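Local coordinates for protein caprin-1 (Homo sapiens, PDB 4WBE) that binds mRNAs, regulates their transport, translation and/or stability, and is essential for forming cytoplasmic stress granules, at residues A[16-24]-A[106-115]. Residues are numbered along the deposited sequence; the frame is centred on the assembly and turned at random.
Sequences KTVLELQYV and VERVFQSNYF
A knob-into-hole contact joins two helices, whose segments 16-24 and 106-111 cross at 82°, in the mainly helical dimerization domain of caprin-1: the Phe110 ring, from helix 99-111, sits among Thr17, Glu20, Leu21 and Val24 of helix 2-27. It enters rim first, Phe110 CZ lying 3.8 Å from Leu21 N and equally near Glu20 CB. With CG anti to the carbonyl carbon (chi1 -78°), the ring reaches across to Val24, whose CG2 meets its edge at CE1 (3.8 Å), while Thr17 CG2 borders the edge at CE2. Val106 CG1 lies over one face, displaced toward the rim, and the Glu20 carboxylate stands almost upright to the ring, its OE2 held by Lys16 NZ at 2.7 Å. A serine at Phe110 would probably leave the hole between Thr17, Glu20, Leu21 and Val24 unfilled and take from Val24 CG2 one of its two aromatic neighbours. Deeper in this helical core, Leu21 CD1 packs crosswise on Val106 CG2 (3.9 Å), and Leu21 also touches Leu83 and Leu86 of helix 77-88. Past Asn113, which has positive phi, the chain swings aside and brings Phe115 against helix 2-27. Val24 forks there: CG2 makes a CH-pi contact over the Phe115 face, 4.3 Å from the centroid, while CG1 touches both Phe115 CE2 and Val109 CG1. One water links Tyr23 OH to Phe115 O, which also accepts from Arg66 of the second subunit.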
loop_
_atom_site.group_PDB
_atom_site.type_symbol
_atom_site.label_atom_id
_atom_site.label_comp_id
_atom_site.label_asym_id
_atom_site.label_seq_id
_atom_site.Cartn_x
_atom_site.Cartn_y
_atom_site.Cartn_z
ATOM N N LYS A 16 -8.230 -0.422 -2.046
ATOM C CA LYS A 16 -8.138 0.051 -3.428
ATOM C C LYS A 16 -7.754 1.526 -3.444
ATOM O O LYS A 16 -6.900 1.953 -4.227
ATOM C CB LYS A 16 -9.476 -0.166 -4.162
ATOM C CG LYS A 16 -9.473 0.283 -5.632
ATOM C CD LYS A 16 -10.795 -0.036 -6.354
ATOM C CE LYS A 16 -11.895 0.976 -6.061
ATOM N NZ LYS A 16 -11.662 2.276 -6.771
ATOM N N THR A 17 -8.393 2.296 -2.571
ATOM C CA THR A 17 -8.105 3.716 -2.452
ATOM C C THR A 17 -6.674 3.953 -1.998
ATOM O O THR A 17 -6.001 4.854 -2.509
ATOM C CB THR A 17 -9.102 4.407 -1.497
ATOM O OG1 THR A 17 -10.433 4.175 -1.965
ATOM C CG2 THR A 17 -8.851 5.906 -1.435
ATOM N N VAL A 18 -6.203 3.138 -1.052
ATOM C CA VAL A 18 -4.817 3.229 -0.611
ATOM C C VAL A 18 -3.854 2.998 -1.778
ATOM O O VAL A 18 -2.888 3.734 -1.947
ATOM C CB VAL A 18 -4.486 2.206 0.510
ATOM C CG1 VAL A 18 -2.996 2.209 0.793
ATOM C CG2 VAL A 18 -5.249 2.524 1.789
ATOM N N LEU A 19 -4.113 1.961 -2.570
ATOM C CA LEU A 19 -3.265 1.638 -3.721
ATOM C C LEU A 19 -3.234 2.778 -4.746
ATOM O O LEU A 19 -2.175 3.136 -5.261
ATOM C CB LEU A 19 -3.772 0.357 -4.395
ATOM C CG LEU A 19 -3.160 -1.020 -4.086
ATOM C CD1 LEU A 19 -2.109 -1.023 -2.975
ATOM C CD2 LEU A 19 -4.243 -2.072 -3.845
ATOM N N GLU A 20 -4.405 3.328 -5.044
ATOM C CA GLU A 20 -4.528 4.498 -5.917
ATOM C C GLU A 20 -3.712 5.671 -5.388
ATOM O O GLU A 20 -2.966 6.317 -6.131
ATOM C CB GLU A 20 -6.001 4.901 -6.031
ATOM C CG GLU A 20 -6.870 3.905 -6.780
ATOM C CD GLU A 20 -8.346 4.056 -6.447
ATOM O OE1 GLU A 20 -8.705 4.954 -5.655
ATOM O OE2 GLU A 20 -9.158 3.300 -7.007
ATOM N N LEU A 21 -3.870 5.944 -4.099
ATOM C CA LEU A 21 -3.143 7.028 -3.454
ATOM C C LEU A 21 -1.627 6.842 -3.546
ATOM O O LEU A 21 -0.894 7.789 -3.831
ATOM C CB LEU A 21 -3.561 7.133 -1.989
ATOM C CG LEU A 21 -2.746 8.153 -1.192
ATOM C CD1 LEU A 21 -2.977 9.555 -1.737
ATOM C CD2 LEU A 21 -3.129 8.077 0.278
ATOM N N GLN A 22 -1.163 5.621 -3.300
ATOM C CA GLN A 22 0.261 5.321 -3.374
ATOM C C GLN A 22 0.783 5.551 -4.782
ATOM O O GLN A 22 1.875 6.090 -4.974
ATOM C CB GLN A 22 0.520 3.877 -2.938
ATOM C CG GLN A 22 0.316 3.657 -1.443
ATOM C CD GLN A 22 0.454 2.212 -1.043
ATOM O OE1 GLN A 22 0.056 1.312 -1.781
ATOM N NE2 GLN A 22 1.062 1.974 0.115
ATOM N N TYR A 23 0.006 5.120 -5.766
ATOM C CA TYR A 23 0.360 5.360 -7.155
ATOM C C TYR A 23 0.511 6.855 -7.429
ATOM O O TYR A 23 1.521 7.300 -7.989
ATOM C CB TYR A 23 -0.674 4.736 -8.099
ATOM C CG TYR A 23 -0.380 5.034 -9.549
ATOM C CD1 TYR A 23 0.537 4.273 -10.258
ATOM C CD2 TYR A 23 -1.020 6.074 -10.208
ATOM C CE1 TYR A 23 0.819 4.548 -11.587
ATOM C CE2 TYR A 23 -0.750 6.353 -11.530
ATOM C CZ TYR A 23 0.168 5.588 -12.214
ATOM O OH TYR A 23 0.435 5.871 -13.534
ATOM N N VAL A 24 -0.506 7.625 -7.050
ATOM C CA VAL A 24 -0.488 9.074 -7.247
ATOM C C VAL A 24 0.680 9.741 -6.517
ATOM O O VAL A 24 1.398 10.548 -7.106
ATOM C CB VAL A 24 -1.830 9.722 -6.833
ATOM C CG1 VAL A 24 -1.718 11.238 -6.820
ATOM C CG2 VAL A 24 -2.946 9.262 -7.769
ATOM N N VAL A 106 -6.760 15.151 -2.205
ATOM C CA VAL A 106 -6.622 13.867 -2.891
ATOM C C VAL A 106 -7.820 13.590 -3.799
ATOM O O VAL A 106 -7.664 13.134 -4.935
ATOM C CB VAL A 106 -6.441 12.700 -1.884
ATOM C CG1 VAL A 106 -6.548 11.362 -2.595
ATOM C CG2 VAL A 106 -5.093 12.806 -1.183
ATOM N N GLU A 107 -9.016 13.864 -3.290
ATOM C CA GLU A 107 -10.228 13.697 -4.090
ATOM C C GLU A 107 -10.191 14.525 -5.375
ATOM O O GLU A 107 -10.568 14.041 -6.444
ATOM C CB GLU A 107 -11.469 14.070 -3.281
ATOM C CG GLU A 107 -11.882 13.039 -2.240
ATOM C CD GLU A 107 -12.970 13.566 -1.329
ATOM O OE1 GLU A 107 -12.908 14.759 -0.969
ATOM O OE2 GLU A 107 -13.890 12.800 -0.989
ATOM N N ARG A 108 -9.742 15.772 -5.277
ATOM C CA ARG A 108 -9.670 16.620 -6.463
ATOM C C ARG A 108 -8.663 16.075 -7.474
ATOM O O ARG A 108 -8.896 16.138 -8.686
ATOM C CB ARG A 108 -9.375 18.088 -6.123
ATOM C CG ARG A 108 -10.580 18.856 -5.585
ATOM C CD ARG A 108 -10.325 20.362 -5.561
ATOM N NE ARG A 108 -9.280 20.755 -4.623
ATOM C CZ ARG A 108 -8.072 21.158 -5.001
ATOM N NH1 ARG A 108 -7.764 21.230 -6.289
ATOM N NH2 ARG A 108 -7.173 21.495 -4.094
ATOM N N VAL A 109 -7.547 15.545 -6.977
ATOM C CA VAL A 109 -6.553 14.918 -7.848
ATOM C C VAL A 109 -7.123 13.674 -8.541
ATOM O O VAL A 109 -7.038 13.554 -9.768
ATOM C CB VAL A 109 -5.270 14.544 -7.077
ATOM C CG1 VAL A 109 -4.311 13.787 -7.982
ATOM C CG2 VAL A 109 -4.593 15.790 -6.539
ATOM N N PHE A 110 -7.715 12.771 -7.758
ATOM C CA PHE A 110 -8.389 11.593 -8.298
ATOM C C PHE A 110 -9.415 11.973 -9.364
ATOM O O PHE A 110 -9.457 11.387 -10.448
ATOM C CB PHE A 110 -9.140 10.850 -7.184
ATOM C CG PHE A 110 -8.267 10.000 -6.298
ATOM C CD1 PHE A 110 -6.949 9.738 -6.635
ATOM C CD2 PHE A 110 -8.779 9.451 -5.128
ATOM C CE1 PHE A 110 -6.144 8.936 -5.816
ATOM C CE2 PHE A 110 -7.982 8.646 -4.304
ATOM C CZ PHE A 110 -6.666 8.390 -4.652
ATOM N N GLN A 111 -10.247 12.955 -9.037
ATOM C CA GLN A 111 -11.404 13.294 -9.856
ATOM C C GLN A 111 -11.051 14.158 -11.067
ATOM O O GLN A 111 -11.877 14.384 -11.943
ATOM C CB GLN A 111 -12.507 13.912 -8.986
ATOM C CG GLN A 111 -13.130 12.881 -8.023
ATOM C CD GLN A 111 -14.068 13.489 -6.992
ATOM O OE1 GLN A 111 -14.620 14.567 -7.193
ATOM N NE2 GLN A 111 -14.239 12.799 -5.870
ATOM N N SER A 112 -9.818 14.644 -11.114
ATOM C CA SER A 112 -9.366 15.428 -12.253
ATOM C C SER A 112 -9.226 14.530 -13.476
ATOM O O SER A 112 -9.246 15.000 -14.612
ATOM C CB SER A 112 -8.014 16.058 -11.939
ATOM O OG SER A 112 -6.987 15.098 -12.070
ATOM N N ASN A 113 -9.063 13.236 -13.210
ATOM C CA ASN A 113 -8.819 12.215 -14.226
ATOM C C ASN A 113 -7.503 12.356 -14.990
ATOM O O ASN A 113 -7.321 11.741 -16.039
ATOM C CB ASN A 113 -10.018 12.052 -15.158
ATOM C CG ASN A 113 -11.266 11.657 -14.405
ATOM O OD1 ASN A 113 -11.200 10.930 -13.398
ATOM N ND2 ASN A 113 -12.406 12.124 -14.877
ATOM N N TYR A 114 -6.595 13.172 -14.459
ATOM C CA TYR A 114 -5.259 13.308 -15.035
ATOM C C TYR A 114 -4.593 11.940 -15.137
ATOM O O TYR A 114 -3.979 11.601 -16.153
ATOM C CB TYR A 114 -4.397 14.241 -14.173
ATOM C CG TYR A 114 -2.955 14.336 -14.626
ATOM C CD1 TYR A 114 -2.589 15.200 -15.653
ATOM C CD2 TYR A 114 -1.960 13.583 -14.017
ATOM C CE1 TYR A 114 -1.276 15.296 -16.078
ATOM C CE2 TYR A 114 -0.636 13.673 -14.433
ATOM C CZ TYR A 114 -0.301 14.536 -15.463
ATOM O OH TYR A 114 1.008 14.627 -15.880
ATOM N N PHE A 115 -4.748 11.146 -14.080
ATOM C CA PHE A 115 -4.080 9.858 -13.978
ATOM C C PHE A 115 -4.818 8.710 -14.671
ATOM O O PHE A 115 -4.419 7.551 -14.548
ATOM C CB PHE A 115 -3.767 9.523 -12.513
ATOM C CG PHE A 115 -2.722 10.416 -11.910
ATOM C CD1 PHE A 115 -1.382 10.260 -12.250
ATOM C CD2 PHE A 115 -3.071 11.407 -11.006
ATOM C CE1 PHE A 115 -0.410 11.085 -11.704
ATOM C CE2 PHE A 115 -2.108 12.236 -10.451
ATOM C CZ PHE A 115 -0.774 12.075 -10.798
HETATM O O HOH W 1 -1.753 6.653 -14.870
#